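Local coordinates for pirin-like protein (Geobacillus kaustophilus, PDB 2P17) that is of unknown function but binds one iron ion per subunit and, as a pirin-family member, carries cupin domains, at residues H187-Y193 / L238-P244; R5-K11 / A213-H219; D37-L41 / L114-L118. All blocks are in the same frame, centred on the assembly; numbering follows the deposited sequence.

Interaction 1: residues H187-Y193 / L238-P244; sequences HYNGFLY and LLYAGEP
Leu238 O takes the N-H of Tyr193 at 2.8 Å (N to O), and the CA-H of Leu192 leans on the same oxygen with CA 3.2 Å from it. Leu238 N returns a bond to Tyr193 O, and the same two-way exchange recurs between Phe191 and Tyr240 and between Asn189 and Gly242. Strand directions 175° apart make this a regular antiparallel ladder within the C-terminal cupin domain, whose fold is a beta-barrel. At the non-hydrogen-bonded pair between the Asn189 and Phe191 rungs, Gly190 CA comes to 3.8 Å from Ala241 CA; a CB on Gly190 would run into Tyr240 O and Ala241 CB, so the close approach depends on its absence. Phe191 and Tyr240 share a face of the sheet. With CG of Phe191 set between the backbone N and the carbonyl carbon (chi1 64°), its ring reaches over Tyr240 CB, 4.2 Å from the ring centroid. The two rings are modestly inclined but so displaced that they scarcely overlap, Phe191 CE1 touching Tyr240 CD2 at 3.4 Å. Past the ladder, Tyr188 lays a ring face on Gly242, whose CA lies 4.2 Å from the centroid. His187 NE2 donates to Glu243 OE2 at 2.9 Å with a 158° angle at the hydrogen; the carboxylate oxygen lies near the imidazole plane and offers its anti lone pair. Asn189 turns its ND2 elsewhere, to the carbonyl oxygens of Glu35 and Asp37.

Interaction 2: residues R5-K11 / A213-H219; sequences RRIRRVK and ALFFSRH
Arg9 and Phe215 form a cation-pi stack: the guanidinium lies flat on the ring, with CZ 4.1 Å from the Phe215 centroid and the planes 25° apart. A bend at chi3 (63°) brings the group back over the ring, NH2 being above its centre, while Lys11 CB meets the ring at its edge. Arg8 sets its guanidinium face against Phe215 CB, 3.8 Å from CZ. The backbone bonds are spaced along both segments: Lys11 N to Ala213 O at 2.8 Å, with a return bond from Ala213 N to Lys11 O, then Phe215 N to Arg9 O, Arg8 N to Phe215 O, and Ser217 N to Arg6 O. Side-chain polar contacts gather at the far end. Ser217 OG accepts from Arg6 N at 2.9 Å (172° at the hydrogen) and is also bonded to His219 NE2 at 2.8 Å. Arg5 NH1 and Arg8 NE make weak bonds to Ser217 O and Phe216 O, Arg5 being held mainly by Thr225. Apolar side chains meet through Ile7, Val10, Leu214 and Phe216, with Ile7 CD1 3.7 Å from Phe216 CD1 at the ring edge. Glu35 of helix 33-36 forms salt bridges with Arg8 and Arg9 and probably offsets their charge, while the link from the N-terminal strand to the C-terminal cupin domain is made by the cation-pi stack on Phe215 and the strand pairing.

Interaction 3: residues D37-L41 / L114-L118; sequences DPFLL and LWVNL
Trp115 meets Leu40 and Leu41 along its length. Its CB touches Leu40 CB at 3.9 Å; CG lies 3.7 Å from Leu41 CG; CD1 and NE1 pass near Leu41 CD1; and on the benzo side CE3 comes to 3.5 Å from Leu41 CD2. That methyl lies over one face of the six-membered ring, 3.6 Å from the centroid and 15° off the normal, a CH-pi contact. Leu41 CG, held between its backbone N and carbonyl carbon (chi1 65°), lets both methyls cover the indole. With an alanine here, Leu41 would probably lose the ring beneath its methyls and a gap open beside His57, whose ring meets the indole. The iron ion is about 5 Å from the Trp115 side chain (nearest atoms), consistent with a second-shell position behind the iron ligand His57. Three backbone bonds join the segments, Asn117 N to Pro38 O at 2.8 Å being almost straight (176°). Pro38 follows a cis peptide. A water links Asp37 OD1 to Asn117 ND2, while Asn117 OD1 takes a bond from Lys123 NZ. Strand 39-47 runs antiparallel to strand 109-117, which also pairs with strand 60-66; Phe39 and Leu114 reach Tyr240 of strand 235-242.

How the interactions relate
Interaction 1 stands between the other two, its centre about 10 Å from each of theirs, while the centres of interactions 2 and 3 are about 17 Å apart and the two do not touch. Interactions 1 and 2 belong to adjoining strands: 189-196 pairs with both 235-242 and 212-216, and the last of these with 3-19. Along the chain, the segments of interactions 1 and 2 alternate, whereas interaction 3 closes before interaction 1 opens. Residues 37-41 and 114-118 belong to the N-terminal Pirin part, 187-193 and 238-244 to the C-terminal cupin domain. Packing of Glu243 O on Pro38 CG therefore crosses between the two halves, and the strand containing 5-11 joins the C-terminal half. Of the three, interaction 3 approaches the iron site.

Interaction 1: residues H187-Y193 / L238-P244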
loop_
_atom_site.group_PDB
_atom_site.type_symbol
_atom_site.label_atom_id
_atom_site.label_comp_id
_atom_site.label_asym_id
_atom_site.label_seq_id
_atom_site.Cartn_x
_atom_site.Cartn_y
_atom_site.Cartn_z
ATOM N N HIS A 187 7.099 -16.129 4.371
ATOM C CA HIS A 187 7.949 -15.675 3.278
ATOM C C HIS A 187 7.536 -14.296 2.749
ATOM O O HIS A 187 8.256 -13.704 1.933
ATOM C CB HIS A 187 7.982 -16.705 2.145
ATOM C CG HIS A 187 6.687 -16.844 1.409
ATOM N ND1 HIS A 187 5.523 -17.265 2.018
ATOM C CD2 HIS A 187 6.371 -16.611 0.112
ATOM C CE1 HIS A 187 4.548 -17.290 1.126
ATOM N NE2 HIS A 187 5.033 -16.892 -0.037
ATOM N N TYR A 188 6.396 -13.771 3.202
ATOM C CA TYR A 188 5.988 -12.438 2.745
ATOM C C TYR A 188 6.949 -11.383 3.296
ATOM O O TYR A 188 7.470 -11.500 4.412
ATOM C CB TYR A 188 4.569 -12.098 3.196
ATOM C CG TYR A 188 3.432 -12.549 2.301
ATOM C CD1 TYR A 188 3.494 -13.725 1.564
ATOM C CD2 TYR A 188 2.259 -11.790 2.231
ATOM C CE1 TYR A 188 2.420 -14.128 0.775
ATOM C CE2 TYR A 188 1.181 -12.180 1.439
ATOM C CZ TYR A 188 1.272 -13.348 0.715
ATOM O OH TYR A 188 0.198 -13.767 -0.056
ATOM N N ASN A 189 7.133 -10.333 2.504
ATOM C CA ASN A 189 7.980 -9.210 2.839
ATOM C C ASN A 189 7.073 -7.996 2.897
ATOM O O ASN A 189 6.280 -7.774 1.986
ATOM C CB ASN A 189 9.060 -9.063 1.756
ATOM C CG ASN A 189 10.088 -7.980 2.073
ATOM O OD1 ASN A 189 10.304 -7.618 3.229
ATOM N ND2 ASN A 189 10.752 -7.491 1.040
ATOM N N GLY A 190 7.174 -7.198 3.958
ATOM C CA GLY A 190 6.265 -6.071 4.063
ATOM C C GLY A 190 6.622 -4.996 5.054
ATOM O O GLY A 190 7.706 -4.985 5.653
ATOM N N PHE A 191 5.677 -4.085 5.218
ATOM C CA PHE A 191 5.868 -2.908 6.029
ATOM C C PHE A 191 4.495 -2.293 6.241
ATOM O O PHE A 191 3.512 -2.694 5.604
ATOM C CB PHE A 191 6.798 -1.906 5.307
ATOM C CG PHE A 191 6.226 -1.373 4.023
ATOM C CD1 PHE A 191 5.460 -0.215 4.040
ATOM C CD2 PHE A 191 6.380 -2.061 2.828
ATOM C CE1 PHE A 191 4.876 0.268 2.876
ATOM C CE2 PHE A 191 5.800 -1.595 1.653
ATOM C CZ PHE A 191 5.055 -0.428 1.670
ATOM N N LEU A 192 4.424 -1.301 7.107
ATOM C CA LEU A 192 3.200 -0.505 7.214
ATOM C C LEU A 192 3.535 0.975 7.198
ATOM O O LEU A 192 4.664 1.356 7.500
ATOM C CB LEU A 192 2.348 -0.903 8.447
ATOM C CG LEU A 192 2.994 -0.795 9.830
ATOM C CD1 LEU A 192 2.999 0.642 10.361
ATOM C CD2 LEU A 192 2.291 -1.723 10.816
ATOM N N TYR A 193 2.565 1.794 6.820
ATOM C CA TYR A 193 2.744 3.234 6.827
ATOM C C TYR A 193 1.610 3.851 7.621
ATOM O O TYR A 193 0.442 3.524 7.397
ATOM C CB TYR A 193 2.775 3.791 5.391
ATOM C CG TYR A 193 2.891 5.289 5.370
ATOM C CD1 TYR A 193 4.096 5.907 5.665
ATOM C CD2 TYR A 193 1.774 6.090 5.098
ATOM C CE1 TYR A 193 4.202 7.290 5.664
ATOM C CE2 TYR A 193 1.865 7.483 5.112
ATOM C CZ TYR A 193 3.093 8.063 5.387
ATOM O OH TYR A 193 3.218 9.441 5.404
ATOM N N LEU A 238 -1.870 1.827 6.791
ATOM C CA LEU A 238 -1.914 0.862 5.697
ATOM C C LEU A 238 -0.783 -0.135 5.863
ATOM O O LEU A 238 0.356 0.251 6.065
ATOM C CB LEU A 238 -1.793 1.576 4.347
ATOM C CG LEU A 238 -2.966 2.476 3.955
ATOM C CD1 LEU A 238 -2.533 3.385 2.823
ATOM C CD2 LEU A 238 -4.183 1.659 3.578
ATOM N N LEU A 239 -1.109 -1.420 5.779
ATOM C CA LEU A 239 -0.111 -2.485 5.825
ATOM C C LEU A 239 -0.030 -3.132 4.452
ATOM O O LEU A 239 -1.059 -3.506 3.868
ATOM C CB LEU A 239 -0.481 -3.531 6.888
ATOM C CG LEU A 239 0.462 -4.709 7.157
ATOM C CD1 LEU A 239 0.347 -5.180 8.597
ATOM C CD2 LEU A 239 0.177 -5.876 6.200
ATOM N N TYR A 240 1.197 -3.279 3.951
ATOM C CA TYR A 240 1.452 -3.877 2.645
ATOM C C TYR A 240 2.424 -5.022 2.839
ATOM O O TYR A 240 3.477 -4.830 3.437
ATOM C CB TYR A 240 2.143 -2.888 1.724
ATOM C CG TYR A 240 1.437 -1.592 1.408
ATOM C CD1 TYR A 240 0.672 -1.465 0.248
ATOM C CD2 TYR A 240 1.590 -0.466 2.223
ATOM C CE1 TYR A 240 0.072 -0.232 -0.091
ATOM C CE2 TYR A 240 0.994 0.757 1.890
ATOM C CZ TYR A 240 0.235 0.858 0.734
ATOM O OH TYR A 240 -0.339 2.070 0.408
ATOM N N ALA A 241 2.101 -6.211 2.325
ATOM C CA ALA A 241 3.040 -7.322 2.392
ATOM C C ALA A 241 2.809 -8.206 1.198
ATOM O O ALA A 241 1.670 -8.394 0.787
ATOM C CB ALA A 241 2.851 -8.100 3.680
ATOM N N GLY A 242 3.873 -8.739 0.617
ATOM C CA GLY A 242 3.701 -9.531 -0.582
ATOM C C GLY A 242 4.704 -10.651 -0.707
ATOM O O GLY A 242 5.711 -10.689 0.001
ATOM N N GLU A 243 4.434 -11.542 -1.644
ATOM C CA GLU A 243 5.323 -12.658 -1.904
ATOM C C GLU A 243 6.478 -12.193 -2.788
ATOM O O GLU A 243 6.243 -11.742 -3.906
ATOM C CB GLU A 243 4.543 -13.739 -2.625
ATOM C CG GLU A 243 5.366 -14.933 -3.027
ATOM C CD GLU A 243 4.484 -16.036 -3.543
ATOM O OE1 GLU A 243 4.150 -16.001 -4.739
ATOM O OE2 GLU A 243 4.128 -16.935 -2.741
ATOM N N PRO A 244 7.730 -12.285 -2.295
ATOM C CA PRO A 244 8.858 -11.897 -3.155
ATOM C C PRO A 244 8.921 -12.633 -4.488
ATOM O O PRO A 244 8.591 -13.820 -4.558
ATOM C CB PRO A 244 10.089 -12.234 -2.298
ATOM C CG PRO A 244 9.594 -12.092 -0.893
ATOM C CD PRO A 244 8.190 -12.680 -0.950
#

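Interaction 2: residues R5-K11 / A213-H219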
loop_
_atom_site.group_PDB
_atom_site.type_symbol
_atom_site.label_atom_id
_atom_site.label_comp_id
_atom_site.label_asym_id
_atom_site.label_seq_id
_atom_site.Cartn_x
_atom_site.Cartn_y
_atom_site.Cartn_z
ATOM N N ARG A 5 6.361 -11.236 14.342
ATOM C CA ARG A 5 7.244 -10.343 13.609
ATOM C C ARG A 5 7.713 -9.166 14.464
ATOM O O ARG A 5 6.997 -8.719 15.373
ATOM C CB ARG A 5 6.562 -9.846 12.339
ATOM C CG ARG A 5 6.312 -10.971 11.334
ATOM C CD ARG A 5 6.604 -10.519 9.916
ATOM N NE ARG A 5 6.146 -11.489 8.920
ATOM C CZ ARG A 5 6.509 -11.459 7.635
ATOM N NH1 ARG A 5 7.342 -10.522 7.181
ATOM N NH2 ARG A 5 6.034 -12.350 6.781
ATOM N N ARG A 6 8.905 -8.679 14.131
ATOM C CA ARG A 6 9.532 -7.522 14.753
ATOM C C ARG A 6 9.549 -6.389 13.735
ATOM O O ARG A 6 9.427 -6.624 12.523
ATOM C CB ARG A 6 10.977 -7.861 15.161
ATOM C CG ARG A 6 11.106 -8.765 16.374
ATOM C CD ARG A 6 12.505 -9.346 16.473
ATOM N NE ARG A 6 12.689 -10.460 15.545
ATOM C CZ ARG A 6 13.390 -10.405 14.415
ATOM N NH1 ARG A 6 14.005 -9.287 14.059
ATOM N NH2 ARG A 6 13.481 -11.481 13.643
ATOM N N ILE A 7 9.704 -5.163 14.222
ATOM C CA ILE A 7 9.969 -4.018 13.374
ATOM C C ILE A 7 11.478 -3.867 13.222
ATOM O O ILE A 7 12.193 -3.584 14.197
ATOM C CB ILE A 7 9.329 -2.718 13.932
ATOM C CG1 ILE A 7 7.801 -2.881 14.086
ATOM C CG2 ILE A 7 9.705 -1.516 13.042
ATOM C CD1 ILE A 7 7.080 -3.427 12.838
ATOM N N ARG A 8 11.963 -4.083 12.005
ATOM C CA ARG A 8 13.406 -4.082 11.760
ATOM C C ARG A 8 13.960 -2.698 11.431
ATOM O O ARG A 8 15.175 -2.477 11.520
ATOM C CB ARG A 8 13.783 -5.085 10.677
ATOM C CG ARG A 8 13.181 -4.792 9.320
ATOM C CD ARG A 8 13.643 -5.777 8.245
ATOM N NE ARG A 8 13.051 -5.399 6.972
ATOM C CZ ARG A 8 13.583 -4.520 6.128
ATOM N NH1 ARG A 8 14.759 -3.968 6.404
ATOM N NH2 ARG A 8 12.951 -4.205 5.005
ATOM N N ARG A 9 13.080 -1.769 11.062
ATOM C CA ARG A 9 13.500 -0.415 10.725
ATOM C C ARG A 9 12.321 0.538 10.757
ATOM O O ARG A 9 11.208 0.164 10.378
ATOM C CB ARG A 9 14.148 -0.395 9.339
ATOM C CG ARG A 9 14.661 0.966 8.909
ATOM C CD ARG A 9 15.688 0.868 7.797
ATOM N NE ARG A 9 15.138 0.297 6.569
ATOM C CZ ARG A 9 14.440 0.973 5.660
ATOM N NH1 ARG A 9 14.153 2.263 5.822
ATOM N NH2 ARG A 9 14.013 0.349 4.571
ATOM N N VAL A 10 12.558 1.769 11.211
ATOM C CA VAL A 10 11.525 2.801 11.251
ATOM C C VAL A 10 11.954 3.997 10.402
ATOM O O VAL A 10 12.911 4.700 10.754
ATOM C CB VAL A 10 11.243 3.292 12.695
ATOM C CG1 VAL A 10 10.170 4.386 12.700
ATOM C CG2 VAL A 10 10.872 2.125 13.610
ATOM N N LYS A 11 11.257 4.227 9.290
ATOM C CA LYS A 11 11.573 5.341 8.389
ATOM C C LYS A 11 10.615 6.510 8.594
ATOM O O LYS A 11 9.398 6.319 8.605
ATOM C CB LYS A 11 11.516 4.866 6.923
ATOM C CG LYS A 11 11.432 5.971 5.874
ATOM C CD LYS A 11 12.766 6.649 5.636
ATOM C CE LYS A 11 12.664 7.656 4.492
ATOM N NZ LYS A 11 13.927 8.460 4.327
ATOM N N ALA A 213 7.076 4.855 8.157
ATOM C CA ALA A 213 6.967 3.489 7.641
ATOM C C ALA A 213 7.751 2.551 8.539
ATOM O O ALA A 213 8.911 2.829 8.873
ATOM C CB ALA A 213 7.477 3.411 6.216
ATOM N N LEU A 214 7.117 1.446 8.930
ATOM C CA LEU A 214 7.725 0.455 9.831
ATOM C C LEU A 214 7.866 -0.838 9.067
ATOM O O LEU A 214 6.872 -1.368 8.586
ATOM C CB LEU A 214 6.871 0.266 11.089
ATOM C CG LEU A 214 7.031 1.318 12.193
ATOM C CD1 LEU A 214 6.478 2.678 11.777
ATOM C CD2 LEU A 214 6.309 0.846 13.441
ATOM N N PHE A 215 9.105 -1.313 8.926
ATOM C CA PHE A 215 9.398 -2.482 8.095
ATOM C C PHE A 215 9.480 -3.727 8.944
ATOM O O PHE A 215 9.987 -3.676 10.068
ATOM C CB PHE A 215 10.705 -2.269 7.336
ATOM C CG PHE A 215 10.627 -1.153 6.350
ATOM C CD1 PHE A 215 10.279 -1.400 5.022
ATOM C CD2 PHE A 215 10.834 0.166 6.756
ATOM C CE1 PHE A 215 10.170 -0.353 4.111
ATOM C CE2 PHE A 215 10.724 1.212 5.859
ATOM C CZ PHE A 215 10.401 0.958 4.536
ATOM N N PHE A 216 9.022 -4.854 8.396
ATOM C CA PHE A 216 8.896 -6.088 9.164
ATOM C C PHE A 216 10.115 -6.998 8.990
ATOM O O PHE A 216 10.697 -7.068 7.917
ATOM C CB PHE A 216 7.636 -6.894 8.769
ATOM C CG PHE A 216 6.359 -6.089 8.723
ATOM C CD1 PHE A 216 6.163 -4.987 9.562
ATOM C CD2 PHE A 216 5.321 -6.471 7.861
ATOM C CE1 PHE A 216 4.981 -4.255 9.501
ATOM C CE2 PHE A 216 4.129 -5.745 7.806
ATOM C CZ PHE A 216 3.955 -4.638 8.635
ATOM N N SER A 217 10.444 -7.719 10.061
ATOM C CA SER A 217 11.401 -8.813 9.993
ATOM C C SER A 217 10.988 -9.840 8.955
ATOM O O SER A 217 9.810 -10.012 8.676
ATOM C CB SER A 217 11.516 -9.502 11.362
ATOM O OG SER A 217 10.231 -9.830 11.867
ATOM N N ARG A 218 11.984 -10.530 8.419
ATOM C CA ARG A 218 11.769 -11.607 7.467
ATOM C C ARG A 218 11.770 -12.954 8.160
ATOM O O ARG A 218 12.466 -13.144 9.162
ATOM C CB ARG A 218 12.878 -11.591 6.418
ATOM C CG ARG A 218 12.951 -10.300 5.593
ATOM C CD ARG A 218 11.781 -10.140 4.632
ATOM N NE ARG A 218 11.812 -11.088 3.516
ATOM C CZ ARG A 218 12.456 -10.911 2.352
ATOM N NH1 ARG A 218 13.170 -9.818 2.108
ATOM N NH2 ARG A 218 12.407 -11.861 1.426
ATOM N N HIS A 219 10.974 -13.878 7.625
ATOM C CA HIS A 219 10.860 -15.211 8.188
ATOM C C HIS A 219 10.939 -16.251 7.072
ATOM O O HIS A 219 11.276 -15.919 5.942
ATOM C CB HIS A 219 9.590 -15.284 9.048
ATOM C CG HIS A 219 9.603 -14.275 10.149
ATOM N ND1 HIS A 219 10.146 -14.542 11.385
ATOM C CD2 HIS A 219 9.247 -12.969 10.166
ATOM C CE1 HIS A 219 10.087 -13.453 12.133
ATOM N NE2 HIS A 219 9.542 -12.487 11.418
#

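Interaction 3: residues D37-L41 / L114-L118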
loop_
_atom_site.group_PDB
_atom_site.type_symbol
_atom_site.label_atom_id
_atom_site.label_comp_id
_atom_site.label_asym_id
_atom_site.label_seq_id
_atom_site.Cartn_x
_atom_site.Cartn_y
_atom_site.Cartn_z
ATOM N N ASP A 37 11.372 -6.364 -2.329
ATOM C CA ASP A 37 10.751 -7.396 -3.177
ATOM C C ASP A 37 9.519 -7.970 -2.470
ATOM O O ASP A 37 9.654 -8.532 -1.384
ATOM C CB ASP A 37 11.819 -8.485 -3.406
ATOM C CG ASP A 37 11.423 -9.529 -4.434
ATOM O OD1 ASP A 37 10.378 -9.378 -5.096
ATOM O OD2 ASP A 37 12.182 -10.527 -4.556
ATOM N N PRO A 38 8.325 -7.910 -3.100
ATOM C CA PRO A 38 8.021 -7.569 -4.489
ATOM C C PRO A 38 7.755 -6.094 -4.787
ATOM O O PRO A 38 7.369 -5.758 -5.913
ATOM C CB PRO A 38 6.730 -8.362 -4.747
ATOM C CG PRO A 38 5.998 -8.293 -3.393
ATOM C CD PRO A 38 7.111 -8.310 -2.353
ATOM N N PHE A 39 7.927 -5.218 -3.800
ATOM C CA PHE A 39 7.638 -3.793 -4.008
ATOM C C PHE A 39 8.840 -3.070 -4.588
ATOM O O PHE A 39 9.981 -3.417 -4.281
ATOM C CB PHE A 39 7.158 -3.163 -2.701
ATOM C CG PHE A 39 6.039 -3.928 -2.077
ATOM C CD1 PHE A 39 4.828 -4.056 -2.742
ATOM C CD2 PHE A 39 6.204 -4.580 -0.870
ATOM C CE1 PHE A 39 3.774 -4.796 -2.198
ATOM C CE2 PHE A 39 5.152 -5.307 -0.319
ATOM C CZ PHE A 39 3.937 -5.412 -0.987
ATOM N N LEU A 40 8.580 -2.094 -5.453
ATOM C CA LEU A 40 9.665 -1.382 -6.129
ATOM C C LEU A 40 9.834 0.031 -5.613
ATOM O O LEU A 40 10.938 0.578 -5.639
ATOM C CB LEU A 40 9.446 -1.384 -7.643
ATOM C CG LEU A 40 9.507 -2.750 -8.309
ATOM C CD1 LEU A 40 8.922 -2.662 -9.706
ATOM C CD2 LEU A 40 10.935 -3.319 -8.333
ATOM N N LEU A 41 8.735 0.618 -5.154
ATOM C CA LEU A 41 8.762 1.947 -4.560
ATOM C C LEU A 41 7.401 2.273 -3.962
ATOM O O LEU A 41 6.394 1.638 -4.285
ATOM C CB LEU A 41 9.208 3.027 -5.559
ATOM C CG LEU A 41 8.348 3.354 -6.772
ATOM C CD1 LEU A 41 7.199 4.299 -6.422
ATOM C CD2 LEU A 41 9.216 3.994 -7.868
ATOM N N LEU A 114 2.086 2.934 -4.857
ATOM C CA LEU A 114 2.955 1.768 -4.705
ATOM C C LEU A 114 3.223 1.132 -6.063
ATOM O O LEU A 114 2.317 1.047 -6.891
ATOM C CB LEU A 114 2.245 0.754 -3.803
ATOM C CG LEU A 114 2.935 -0.573 -3.540
ATOM C CD1 LEU A 114 3.991 -0.399 -2.447
ATOM C CD2 LEU A 114 1.908 -1.630 -3.139
ATOM N N TRP A 115 4.467 0.718 -6.299
ATOM C CA TRP A 115 4.777 -0.110 -7.468
ATOM C C TRP A 115 5.068 -1.515 -7.025
ATOM O O TRP A 115 5.821 -1.744 -6.068
ATOM C CB TRP A 115 6.004 0.413 -8.206
ATOM C CG TRP A 115 5.812 1.692 -8.957
ATOM C CD1 TRP A 115 4.750 2.551 -8.879
ATOM C CD2 TRP A 115 6.739 2.273 -9.879
ATOM N NE1 TRP A 115 4.953 3.629 -9.719
ATOM C CE2 TRP A 115 6.168 3.481 -10.340
ATOM C CE3 TRP A 115 7.993 1.878 -10.373
ATOM C CZ2 TRP A 115 6.816 4.310 -11.275
ATOM C CZ3 TRP A 115 8.640 2.709 -11.298
ATOM C CH2 TRP A 115 8.043 3.905 -11.736
ATOM N N VAL A 116 4.466 -2.463 -7.737
ATOM C CA VAL A 116 4.682 -3.885 -7.467
ATOM C C VAL A 116 5.329 -4.496 -8.699
ATOM O O VAL A 116 4.875 -4.268 -9.822
ATOM C CB VAL A 116 3.357 -4.607 -7.184
ATOM C CG1 VAL A 116 3.616 -6.043 -6.718
ATOM C CG2 VAL A 116 2.517 -3.863 -6.148
ATOM N N ASN A 117 6.396 -5.261 -8.512
ATOM C CA ASN A 117 7.039 -5.905 -9.653
ATOM C C ASN A 117 6.169 -7.029 -10.197
ATOM O O ASN A 117 5.431 -7.670 -9.449
ATOM C CB ASN A 117 8.395 -6.464 -9.234
ATOM C CG ASN A 117 9.318 -6.696 -10.408
ATOM O OD1 ASN A 117 9.071 -6.221 -11.516
ATOM N ND2 ASN A 117 10.414 -7.420 -10.157
ATOM N N LEU A 118 6.249 -7.247 -11.507
ATOM C CA LEU A 118 5.697 -8.455 -12.118
ATOM C C LEU A 118 6.835 -9.436 -12.369
ATOM O O LEU A 118 7.897 -9.037 -12.868
ATOM C CB LEU A 118 4.988 -8.150 -13.441
ATOM C CG LEU A 118 3.653 -7.385 -13.386
ATOM C CD1 LEU A 118 3.198 -6.955 -14.767
ATOM C CD2 LEU A 118 2.581 -8.242 -12.756
HETATM O O HOH W 1 11.034 -7.614 -7.240
#